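Local coordinates for protein dTor_3x33L (Synthetic construct, PDB 4YY2) that is a computationally designed left-handed alpha/alpha toroid, a closed ring of three helical tandem repeats with no known natural function, at residues A[29-32]-A[33-37]. Residues are numbered along the deposited sequence; the frame is centred on the assembly and turned at random.
Sequences EKFL and KELRK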
loop_
_atom_site.group_PDB
_atom_site.type_symbol
_atom_site.label_atom_id
_atom_site.label_comp_id
_atom_site.label_asym_id
_atom_site.label_seq_id
_atom_site.Cartn_x
_atom_site.Cartn_y
_atom_site.Cartn_z
ATOM N N GLU A 29 -10.206 8.312 -2.729
ATOM C CA GLU A 29 -10.411 9.341 -3.748
ATOM C C GLU A 29 -9.111 9.750 -4.400
ATOM O O GLU A 29 -9.104 9.975 -5.618
ATOM C CB GLU A 29 -11.190 10.538 -3.274
ATOM C CG GLU A 29 -12.627 10.186 -2.941
ATOM C CD GLU A 29 -13.523 9.968 -4.151
ATOM O OE1 GLU A 29 -13.127 10.181 -5.320
ATOM O OE2 GLU A 29 -14.631 9.537 -3.880
ATOM N N LYS A 30 -8.033 9.869 -3.632
ATOM C CA LYS A 30 -6.707 10.089 -4.231
ATOM C C LYS A 30 -6.313 8.990 -5.226
ATOM O O LYS A 30 -5.876 9.263 -6.334
ATOM C CB LYS A 30 -5.603 10.192 -3.176
ATOM C CG LYS A 30 -5.606 11.517 -2.431
ATOM C CD LYS A 30 -4.822 11.448 -1.117
ATOM C CE LYS A 30 -3.335 11.434 -1.353
ATOM N NZ LYS A 30 -2.687 11.460 -0.012
ATOM N N PHE A 31 -6.561 7.754 -4.834
ATOM C CA PHE A 31 -6.303 6.548 -5.687
ATOM C C PHE A 31 -7.060 6.593 -6.998
ATOM O O PHE A 31 -6.479 6.471 -8.106
ATOM C CB PHE A 31 -6.617 5.293 -4.849
ATOM C CG PHE A 31 -6.478 4.021 -5.573
ATOM C CD1 PHE A 31 -5.256 3.437 -5.759
ATOM C CD2 PHE A 31 -7.583 3.389 -6.105
ATOM C CE1 PHE A 31 -5.142 2.233 -6.445
ATOM C CE2 PHE A 31 -7.476 2.152 -6.722
ATOM C CZ PHE A 31 -6.241 1.582 -6.911
ATOM N N LEU A 32 -8.357 6.832 -6.910
ATOM C CA LEU A 32 -9.211 6.963 -8.112
ATOM C C LEU A 32 -8.792 8.088 -9.017
ATOM O O LEU A 32 -8.718 7.920 -10.245
ATOM C CB LEU A 32 -10.662 7.064 -7.738
ATOM C CG LEU A 32 -11.233 5.836 -7.059
ATOM C CD1 LEU A 32 -12.660 6.162 -6.675
ATOM C CD2 LEU A 32 -11.212 4.570 -7.938
ATOM N N LYS A 33 -8.471 9.241 -8.438
ATOM C CA LYS A 33 -8.055 10.401 -9.244
ATOM C C LYS A 33 -6.746 10.147 -9.999
ATOM O O LYS A 33 -6.554 10.563 -11.162
ATOM C CB LYS A 33 -7.894 11.618 -8.306
ATOM C CG LYS A 33 -7.330 12.864 -8.929
ATOM C CD LYS A 33 -6.491 13.553 -7.854
ATOM C CE LYS A 33 -7.337 14.312 -6.852
ATOM N NZ LYS A 33 -7.089 15.794 -6.951
ATOM N N GLU A 34 -5.811 9.503 -9.354
ATOM C CA GLU A 34 -4.528 9.175 -10.005
ATOM C C GLU A 34 -4.659 8.146 -11.137
ATOM O O GLU A 34 -4.009 8.268 -12.164
ATOM C CB GLU A 34 -3.483 8.700 -8.969
ATOM C CG GLU A 34 -3.070 9.746 -7.969
ATOM C CD GLU A 34 -2.423 10.996 -8.555
ATOM O OE1 GLU A 34 -1.649 10.906 -9.548
ATOM O OE2 GLU A 34 -2.710 12.092 -8.001
ATOM N N LEU A 35 -5.544 7.167 -10.942
ATOM C CA LEU A 35 -5.874 6.228 -11.987
ATOM C C LEU A 35 -6.444 6.936 -13.210
ATOM O O LEU A 35 -6.146 6.568 -14.365
ATOM C CB LEU A 35 -6.877 5.195 -11.481
ATOM C CG LEU A 35 -6.286 4.214 -10.442
ATOM C CD1 LEU A 35 -7.395 3.294 -9.953
ATOM C CD2 LEU A 35 -5.149 3.399 -11.026
ATOM N N ARG A 36 -7.270 7.947 -12.969
ATOM C CA ARG A 36 -7.886 8.720 -14.065
ATOM C C ARG A 36 -6.838 9.494 -14.897
ATOM O O ARG A 36 -7.094 9.843 -16.065
ATOM C CB ARG A 36 -8.963 9.658 -13.543
ATOM C CG ARG A 36 -10.241 8.970 -13.174
ATOM C CD ARG A 36 -11.402 9.951 -13.026
ATOM N NE ARG A 36 -11.236 10.907 -11.934
ATOM C CZ ARG A 36 -11.567 10.691 -10.666
ATOM N NH1 ARG A 36 -12.047 9.533 -10.269
ATOM N NH2 ARG A 36 -11.374 11.651 -9.775
ATOM N N LYS A 37 -5.684 9.759 -14.301
ATOM C CA LYS A 37 -4.509 10.317 -15.018
ATOM C C LYS A 37 -3.738 9.315 -15.861
ATOM O O LYS A 37 -2.763 9.677 -16.514
ATOM C CB LYS A 37 -3.504 10.938 -14.056
ATOM C CG LYS A 37 -4.003 12.106 -13.294
ATOM C CD LYS A 37 -2.891 12.547 -12.366
ATOM C CE LYS A 37 -3.390 13.602 -11.430
ATOM N NZ LYS A 37 -2.280 14.023 -10.583
HETATM O O HOH W 1 -11.197 11.276 -6.824
#
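The carbonyl oxygen Glu29 O receives two donors: the backbone nitrogen Lys33 N at 3.0 Å, in the i to i+4 bond of an alpha helix, and a water at 2.7 Å. That water also donates to Glu29's own carboxylate atom OE1 and accepts from Arg36 NH2 at 3.0 Å, so it joins two side chains seven residues, about two turns, apart on helix 24-36 of the alpha/alpha toroid. Glutamate and arginine suit this exposed flank: their long chains reach the shared water, and their opposite charges, 5.0 Å apart between Glu29 OE1 and Arg36 NH2, probably attract each other. Bent at chi3 (-64°), Arg36 folds back along its helix and sets one guanidinium face above Leu32 O, which lies toward the rim of the group, while its NH1 lies 3.8 Å from Leu32 CB. The backbone nitrogen of Arg36 meanwhile bonds Leu32 O, continuing the ladder that Glu34 and Leu35 form with Lys30 and Phe31.

Apolar residues line another flank. Phe31 carries its CG anti to the backbone N (chi1 177°), which sends the ring outward from the helix, and Leu35 reaches back along the axis to put CD1 over one face. A flat ring and a branched leucine side chain fit this inward surface, since Phe31 is buried against Val44 of helix 41-53 and Leu13 of helix 8-20, and Leu35 rests on Pro41. Charged chains border it: Lys30 makes a salt bridge to Glu51 on helix 41-53. Near the helix's C-terminal end, Glu34 pairs with Lys39 through OE1 and with Lys37, whose NZ meets Glu34 OE2 from its syn side at 3.3 Å, 27° out of the carboxylate plane. In the leucine-phenylalanine pair, the closest approach is from Leu35 CD1 to Phe31 CE2, 3.4 Å.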